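Long-range contact in uncharacterized protein (Parabacteroides merdae, PDB 4R7F), which is of unknown function but carries three immunoglobulin-like beta-sandwich domains, one matching the first domain of type 9 secretion system plug proteins: residues E223-S231 with L339-Y348. Sequence-based numbering, arbitrary orientation.
Sequences EYRRMEFLS and LKQGSYNYQY. With MG (magnesium ion), chain G.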
ATOM      1  N   GLU A 223      11.420  -5.113   9.983  1.00 33.52           N
ATOM      2  CA  GLU A 223      10.907  -3.740  10.004  1.00 34.71           C
ATOM      3  C   GLU A 223      11.970  -2.896  10.655  1.00 32.91           C
ATOM      4  O   GLU A 223      12.666  -3.335  11.584  1.00 31.53           O
ATOM      5  CB  GLU A 223       9.559  -3.593  10.738  1.00 31.72           C
ATOM      6  CG  GLU A 223       8.452  -4.581  10.290  1.00 35.58           C
ATOM      7  CD  GLU A 223       8.068  -4.527   8.803  1.00 34.86           C
ATOM      8  OE1 GLU A 223       8.469  -3.601   8.044  1.00 30.05           O
ATOM      9  OE2 GLU A 223       7.352  -5.462   8.385  1.00 32.92           O
ATOM     10  N   TYR A 224      12.116  -1.698  10.123  1.00 30.18           N
ATOM     11  CA  TYR A 224      13.133  -0.795  10.584  1.00 29.57           C
ATOM     12  C   TYR A 224      12.760  -0.397  11.995  1.00 30.98           C
ATOM     13  O   TYR A 224      11.570  -0.403  12.408  1.00 32.00           O
ATOM     14  CB  TYR A 224      13.240   0.456   9.686  1.00 27.10           C
ATOM     15  CG  TYR A 224      13.918   0.237   8.355  1.00 25.25           C
ATOM     16  CD1 TYR A 224      13.353  -0.539   7.392  1.00 30.76           C
ATOM     17  CD2 TYR A 224      15.149   0.841   8.061  1.00 26.23           C
ATOM     18  CE1 TYR A 224      13.983  -0.750   6.167  1.00 27.81           C
ATOM     19  CE2 TYR A 224      15.788   0.634   6.864  1.00 26.21           C
ATOM     20  CZ  TYR A 224      15.193  -0.154   5.898  1.00 33.46           C
ATOM     21  OH  TYR A 224      15.806  -0.379   4.681  1.00 24.22           O
ATOM     22  N   ARG A 225      13.813  -0.077  12.736  1.00 30.31           N
ATOM     23  CA  ARG A 225      13.707   0.495  14.050  1.00 31.37           C
ATOM     24  C   ARG A 225      13.234   1.924  13.925  1.00 34.69           C
ATOM     25  O   ARG A 225      13.548   2.615  12.929  1.00 28.57           O
ATOM     26  CB  ARG A 225      15.072   0.491  14.747  1.00 30.11           C
ATOM     27  CG  ARG A 225      15.629  -0.889  15.041  1.00 30.54           C
ATOM     28  CD  ARG A 225      17.121  -0.817  15.314  1.00 29.94           C
ATOM     29  NE  ARG A 225      17.774  -2.105  15.275  1.00 29.85           N
ATOM     30  CZ  ARG A 225      17.854  -2.949  16.298  1.00 28.33           C
ATOM     31  NH1 ARG A 225      17.302  -2.673  17.472  1.00 31.61           N
ATOM     32  NH2 ARG A 225      18.495  -4.086  16.134  1.00 32.10           N
ATOM     33  N   ARG A 226      12.492   2.376  14.941  1.00 33.97           N
ATOM     34  CA  ARG A 226      11.919   3.737  14.915  1.00 35.82           C
ATOM     35  C   ARG A 226      12.227   4.464  16.188  1.00 28.83           C
ATOM     36  O   ARG A 226      12.404   3.862  17.259  1.00 35.54           O
ATOM     37  CB  ARG A 226      10.409   3.728  14.660  1.00 38.40           C
ATOM     38  CG  ARG A 226      10.000   3.117  13.318  1.00 49.38           C
ATOM     39  CD  ARG A 226       8.602   2.515  13.336  1.00 55.98           C
ATOM     40  NE  ARG A 226       7.552   3.482  13.714  1.00 68.60           N
ATOM     41  CZ  ARG A 226       6.573   3.266  14.601  1.00 65.70           C
ATOM     42  NH1 ARG A 226       6.451   2.105  15.247  1.00 70.57           N
ATOM     43  NH2 ARG A 226       5.691   4.223  14.846  1.00 95.96           N
HETATM   44  N   MSE A 227      12.267   5.783  16.041  1.00 28.63           N
HETATM   45  CA  MSE A 227      12.715   6.706  17.070  1.00 33.68           C
HETATM   46  C   MSE A 227      12.115   8.036  16.687  1.00 35.56           C
HETATM   47  O   MSE A 227      11.956   8.312  15.500  1.00 34.30           O
HETATM   48  CB  MSE A 227      14.227   6.566  16.862  1.00 38.69           C
HETATM   49  CG  MSE A 227      15.125   7.590  17.437  1.00 36.59           C
HETATM   50 SE   MSE A 227      15.219   9.181  16.357  0.75 30.72          SE
HETATM   51  CE  MSE A 227      16.903   9.141  15.371  1.00 36.50           C
ATOM     52  N   GLU A 228      11.757   8.864  17.665  1.00 37.91           N
ATOM     53  CA  GLU A 228      11.179  10.195  17.397  1.00 43.52           C
ATOM     54  C   GLU A 228      11.597  11.145  18.479  1.00 37.29           C
ATOM     55  O   GLU A 228      11.585  10.782  19.653  1.00 35.03           O
ATOM     56  CB  GLU A 228       9.656  10.196  17.460  1.00 46.01           C
ATOM     57  CG  GLU A 228       8.910   9.387  16.426  1.00 73.13           C
ATOM     58  CD  GLU A 228       7.408   9.635  16.502  1.00 80.96           C
ATOM     59  OE1 GLU A 228       7.021  10.697  17.042  1.00 56.43           O
ATOM     60  OE2 GLU A 228       6.624   8.770  16.032  1.00 91.70           O
ATOM     61  N   PHE A 229      11.908  12.376  18.098  1.00 37.04           N
ATOM     62  CA  PHE A 229      12.209  13.401  19.089  1.00 35.25           C
ATOM     63  C   PHE A 229      11.687  14.735  18.606  1.00 41.42           C
ATOM     64  O   PHE A 229      12.407  15.541  18.018  1.00 41.12           O
ATOM     65  CB  PHE A 229      13.691  13.445  19.469  1.00 37.46           C
ATOM     66  CG  PHE A 229      14.631  13.773  18.326  1.00 39.70           C
ATOM     67  CD1 PHE A 229      14.965  12.816  17.366  1.00 29.48           C
ATOM     68  CD2 PHE A 229      15.245  15.021  18.256  1.00 36.45           C
ATOM     69  CE1 PHE A 229      15.853  13.126  16.343  1.00 33.25           C
ATOM     70  CE2 PHE A 229      16.118  15.336  17.227  1.00 36.73           C
ATOM     71  CZ  PHE A 229      16.425  14.390  16.264  1.00 29.89           C
ATOM     72  N   LEU A 230      10.414  14.953  18.922  1.00 40.41           N
ATOM     73  CA  LEU A 230       9.663  16.090  18.460  1.00 45.52           C
ATOM     74  C   LEU A 230       9.754  17.297  19.388  1.00 43.81           C
ATOM     75  O   LEU A 230       9.363  18.400  18.998  1.00 46.08           O
ATOM     76  CB  LEU A 230       8.208  15.696  18.294  1.00 53.09           C
ATOM     77  CG  LEU A 230       7.911  14.500  17.407  1.00 57.34           C
ATOM     78  CD1 LEU A 230       6.398  14.342  17.288  1.00 58.94           C
ATOM     79  CD2 LEU A 230       8.555  14.649  16.038  1.00 54.21           C
ATOM     80  N   SER A 231      10.269  17.098  20.599  1.00 51.15           N
ATOM     81  CA  SER A 231      10.643  18.223  21.453  1.00 55.33           C
ATOM     82  C   SER A 231      11.696  17.806  22.454  1.00 56.48           C
ATOM     83  O   SER A 231      11.996  16.609  22.578  1.00 52.90           O
ATOM     84  CB  SER A 231       9.423  18.774  22.206  1.00 66.10           C
ATOM     85  OG  SER A 231       9.168  18.034  23.379  1.00 55.23           O
ATOM     86  N   LEU A 339      21.246  15.422  14.017  1.00 29.03           N
ATOM     87  CA  LEU A 339      20.017  15.177  13.298  1.00 33.52           C
ATOM     88  C   LEU A 339      18.967  16.249  13.632  1.00 36.36           C
ATOM     89  O   LEU A 339      18.846  16.727  14.787  1.00 35.36           O
ATOM     90  CB  LEU A 339      19.447  13.794  13.683  1.00 28.40           C
ATOM     91  CG  LEU A 339      20.274  12.589  13.205  1.00 27.99           C
ATOM     92  CD1 LEU A 339      19.728  11.288  13.752  1.00 28.19           C
ATOM     93  CD2 LEU A 339      20.308  12.533  11.693  1.00 30.01           C
ATOM     94  N   LYS A 340      18.223  16.613  12.599  1.00 39.54           N
ATOM     95  CA  LYS A 340      17.060  17.483  12.712  1.00 33.18           C
ATOM     96  C   LYS A 340      15.897  16.708  13.290  1.00 32.62           C
ATOM     97  O   LYS A 340      15.642  15.550  12.930  1.00 38.83           O
ATOM     98  CB  LYS A 340      16.703  18.023  11.338  1.00 33.24           C
ATOM     99  CG  LYS A 340      15.757  19.202  11.308  1.00 40.35           C
ATOM    100  CD  LYS A 340      15.489  19.616   9.856  1.00 41.97           C
ATOM    101  CE  LYS A 340      14.887  21.006   9.761  1.00 41.51           C
ATOM    102  NZ  LYS A 340      15.165  21.646   8.450  1.00 48.95           N
ATOM    103  N   GLN A 341      15.191  17.356  14.195  1.00 35.53           N
ATOM    104  CA  GLN A 341      14.054  16.762  14.873  1.00 31.07           C
ATOM    105  C   GLN A 341      13.017  16.154  13.933  1.00 30.40           C
ATOM    106  O   GLN A 341      12.686  16.749  12.900  1.00 29.09           O
ATOM    107  CB  GLN A 341      13.340  17.815  15.701  1.00 33.75           C
ATOM    108  CG  GLN A 341      14.102  18.336  16.875  1.00 35.32           C
ATOM    109  CD  GLN A 341      13.293  19.410  17.563  1.00 47.71           C
ATOM    110  OE1 GLN A 341      13.234  20.551  17.092  1.00 37.98           O
ATOM    111  NE2 GLN A 341      12.640  19.042  18.658  1.00 47.91           N
ATOM    112  N   GLY A 342      12.467  15.011  14.347  1.00 29.23           N
ATOM    113  CA  GLY A 342      11.457  14.301  13.567  1.00 31.89           C
ATOM    114  C   GLY A 342      11.323  12.827  13.954  1.00 32.84           C
ATOM    115  O   GLY A 342      11.780  12.412  15.029  1.00 32.82           O
ATOM    116  N   SER A 343      10.693  12.051  13.065  1.00 35.68           N
ATOM    117  CA  SER A 343      10.551  10.587  13.198  1.00 36.88           C
ATOM    118  C   SER A 343      11.517   9.941  12.252  1.00 32.44           C
ATOM    119  O   SER A 343      11.493  10.229  11.048  1.00 33.31           O
ATOM    120  CB  SER A 343       9.134  10.105  12.834  1.00 35.90           C
ATOM    121  OG  SER A 343       8.149  10.837  13.539  1.00 81.80           O
ATOM    122  N   TYR A 344      12.341   9.046  12.777  1.00 32.70           N
ATOM    123  CA  TYR A 344      13.359   8.352  11.963  1.00 32.71           C
ATOM    124  C   TYR A 344      13.166   6.844  11.955  1.00 30.65           C
ATOM    125  O   TYR A 344      12.973   6.233  13.014  1.00 38.52           O
ATOM    126  CB  TYR A 344      14.776   8.694  12.474  1.00 28.18           C
ATOM    127  CG  TYR A 344      15.230  10.113  12.122  1.00 28.08           C
ATOM    128  CD1 TYR A 344      14.724  11.237  12.800  1.00 34.14           C
ATOM    129  CD2 TYR A 344      16.187  10.336  11.117  1.00 27.85           C
ATOM    130  CE1 TYR A 344      15.139  12.524  12.473  1.00 28.69           C
ATOM    131  CE2 TYR A 344      16.588  11.611  10.782  1.00 29.16           C
ATOM    132  CZ  TYR A 344      16.055  12.704  11.456  1.00 29.68           C
ATOM    133  OH  TYR A 344      16.483  13.960  11.106  1.00 33.04           O
ATOM    134  N   ASN A 345      13.214   6.249  10.761  1.00 29.81           N
ATOM    135  CA  ASN A 345      13.492   4.817  10.633  1.00 29.98           C
ATOM    136  C   ASN A 345      15.020   4.608  10.563  1.00 29.75           C
ATOM    137  O   ASN A 345      15.748   5.403   9.964  1.00 27.73           O
ATOM    138  CB  ASN A 345      12.935   4.230   9.328  1.00 30.92           C
ATOM    139  CG  ASN A 345      11.410   4.080   9.283  1.00 32.73           C
ATOM    140  OD1 ASN A 345      10.913   3.318   8.469  1.00 34.42           O
ATOM    141  ND2 ASN A 345      10.674   4.805  10.097  1.00 28.43           N
ATOM    142  N   TYR A 346      15.493   3.485  11.076  1.00 30.81           N
ATOM    143  CA  TYR A 346      16.893   3.153  10.990  1.00 28.12           C
ATOM    144  C   TYR A 346      17.113   1.675  11.243  1.00 28.28           C
ATOM    145  O   TYR A 346      16.259   1.008  11.793  1.00 29.34           O
ATOM    146  CB  TYR A 346      17.738   4.004  11.972  1.00 29.50           C
ATOM    147  CG  TYR A 346      17.566   3.678  13.451  1.00 26.06           C
ATOM    148  CD1 TYR A 346      16.497   4.167  14.194  1.00 25.11           C
ATOM    149  CD2 TYR A 346      18.501   2.900  14.114  1.00 25.22           C
ATOM    150  CE1 TYR A 346      16.384   3.871  15.566  1.00 28.45           C
ATOM    151  CE2 TYR A 346      18.383   2.599  15.462  1.00 27.54           C
ATOM    152  CZ  TYR A 346      17.326   3.067  16.188  1.00 27.70           C
ATOM    153  OH  TYR A 346      17.270   2.746  17.539  1.00 28.47           O
ATOM    154  N   GLN A 347      18.277   1.179  10.833  1.00 31.42           N
ATOM    155  CA  GLN A 347      18.681  -0.171  11.138  1.00 26.96           C
ATOM    156  C   GLN A 347      20.183  -0.272  11.030  1.00 29.10           C
ATOM    157  O   GLN A 347      20.892   0.679  10.637  1.00 29.99           O
ATOM    158  CB  GLN A 347      18.030  -1.150  10.180  1.00 26.40           C
ATOM    159  CG  GLN A 347      18.577  -1.042   8.791  1.00 26.72           C
ATOM    160  CD  GLN A 347      17.925  -1.987   7.792  1.00 29.03           C
ATOM    161  OE1 GLN A 347      17.151  -2.883   8.139  1.00 29.14           O
ATOM    162  NE2 GLN A 347      18.250  -1.786   6.524  1.00 24.45           N
ATOM    163  N   TYR A 348      20.658  -1.457  11.350  1.00 27.87           N
ATOM    164  CA  TYR A 348      22.051  -1.736  11.453  1.00 27.40           C
ATOM    165  C   TYR A 348      22.404  -2.851  10.479  1.00 26.05           C
ATOM    166  O   TYR A 348      21.901  -3.961  10.589  1.00 29.06           O
ATOM    167  CB  TYR A 348      22.363  -2.185  12.879  1.00 27.22           C
ATOM    168  CG  TYR A 348      22.160  -1.132  13.958  1.00 34.06           C
ATOM    169  CD1 TYR A 348      23.029  -0.035  14.107  1.00 30.20           C
ATOM    170  CD2 TYR A 348      21.142  -1.270  14.877  1.00 33.23           C
ATOM    171  CE1 TYR A 348      22.840   0.885  15.125  1.00 32.15           C
ATOM    172  CE2 TYR A 348      20.949  -0.352  15.877  1.00 27.30           C
ATOM    173  CZ  TYR A 348      21.777   0.722  16.003  1.00 29.83           C
ATOM    174  OH  TYR A 348      21.531   1.587  17.051  1.00 27.81           O
TER
HETATM  175 MG    MG G 506       9.317  -2.328   6.246  1.00 21.09          MG
HETATM  176  O   HOH W   1      15.290  -3.595  10.190  1.00 26.24           O
HETATM  177  O   HOH W   2      16.639  -2.989   4.189  1.00 21.16           O
HETATM  178  O   HOH W   3      11.450  -3.399   6.316  1.00 27.20           O
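Tyr224 lays its ring over the amide of Gln347, the two planes 26° apart, where strand 225-228 starts its antiparallel pairing with strand 342-348 in an immunoglobulin-like beta-sandwich. One water bridges Tyr224 OH and Gln347 NE2, serving polar ends that do not bond each other directly. Just before this tyrosine, Glu223 turns away to bind magnesium through OE1, a site completed by Asp269, Asp271, Gln371 and water.

Arg225 and Tyr346 form a hydrogen-bonded pair, with Arg225 N 2.8 Å from Tyr346 O and Tyr346 N donating back to Arg225 O. With CG wedged between its own backbone N and carbonyl carbon (chi1 71°), Tyr346 places its ring against the Arg225 stem, CB standing over one face, 3.7 Å from the ring centroid, in a CH-pi contact. A long arginine suits this place: its aliphatic stem covers the aromatic face, while NE passes the edge of Tyr348 and pairs with Glu364. Shortening Tyr346 to an alanine is likely to open a gap beside the Arg225 stem and Met227 CB and leave Asp256 without its hydroxyl partner.

On the other face Arg226 runs beside Asn345 toward a salt bridge with Asp267. Selenomethionine Met227 returns to the face carrying Arg225 and Tyr346, where it also packs on Leu253 of strand 248-253; its flexible chain bends to set CE 3.6 Å from Tyr344 CB, with SE oblique to the ring in a Met-aromatic contact. Beyond Glu228, whose CG packs on Ser343, Phe229 N donates to Gly342 O at 3.1 Å. The flat Phe229 ring lies over the bend at Gln341, with CE2 3.4 Å from Gln341 CA, and Tyr344 OH reaches back across the bend to a lone pair of Lys340 O at 2.6 Å.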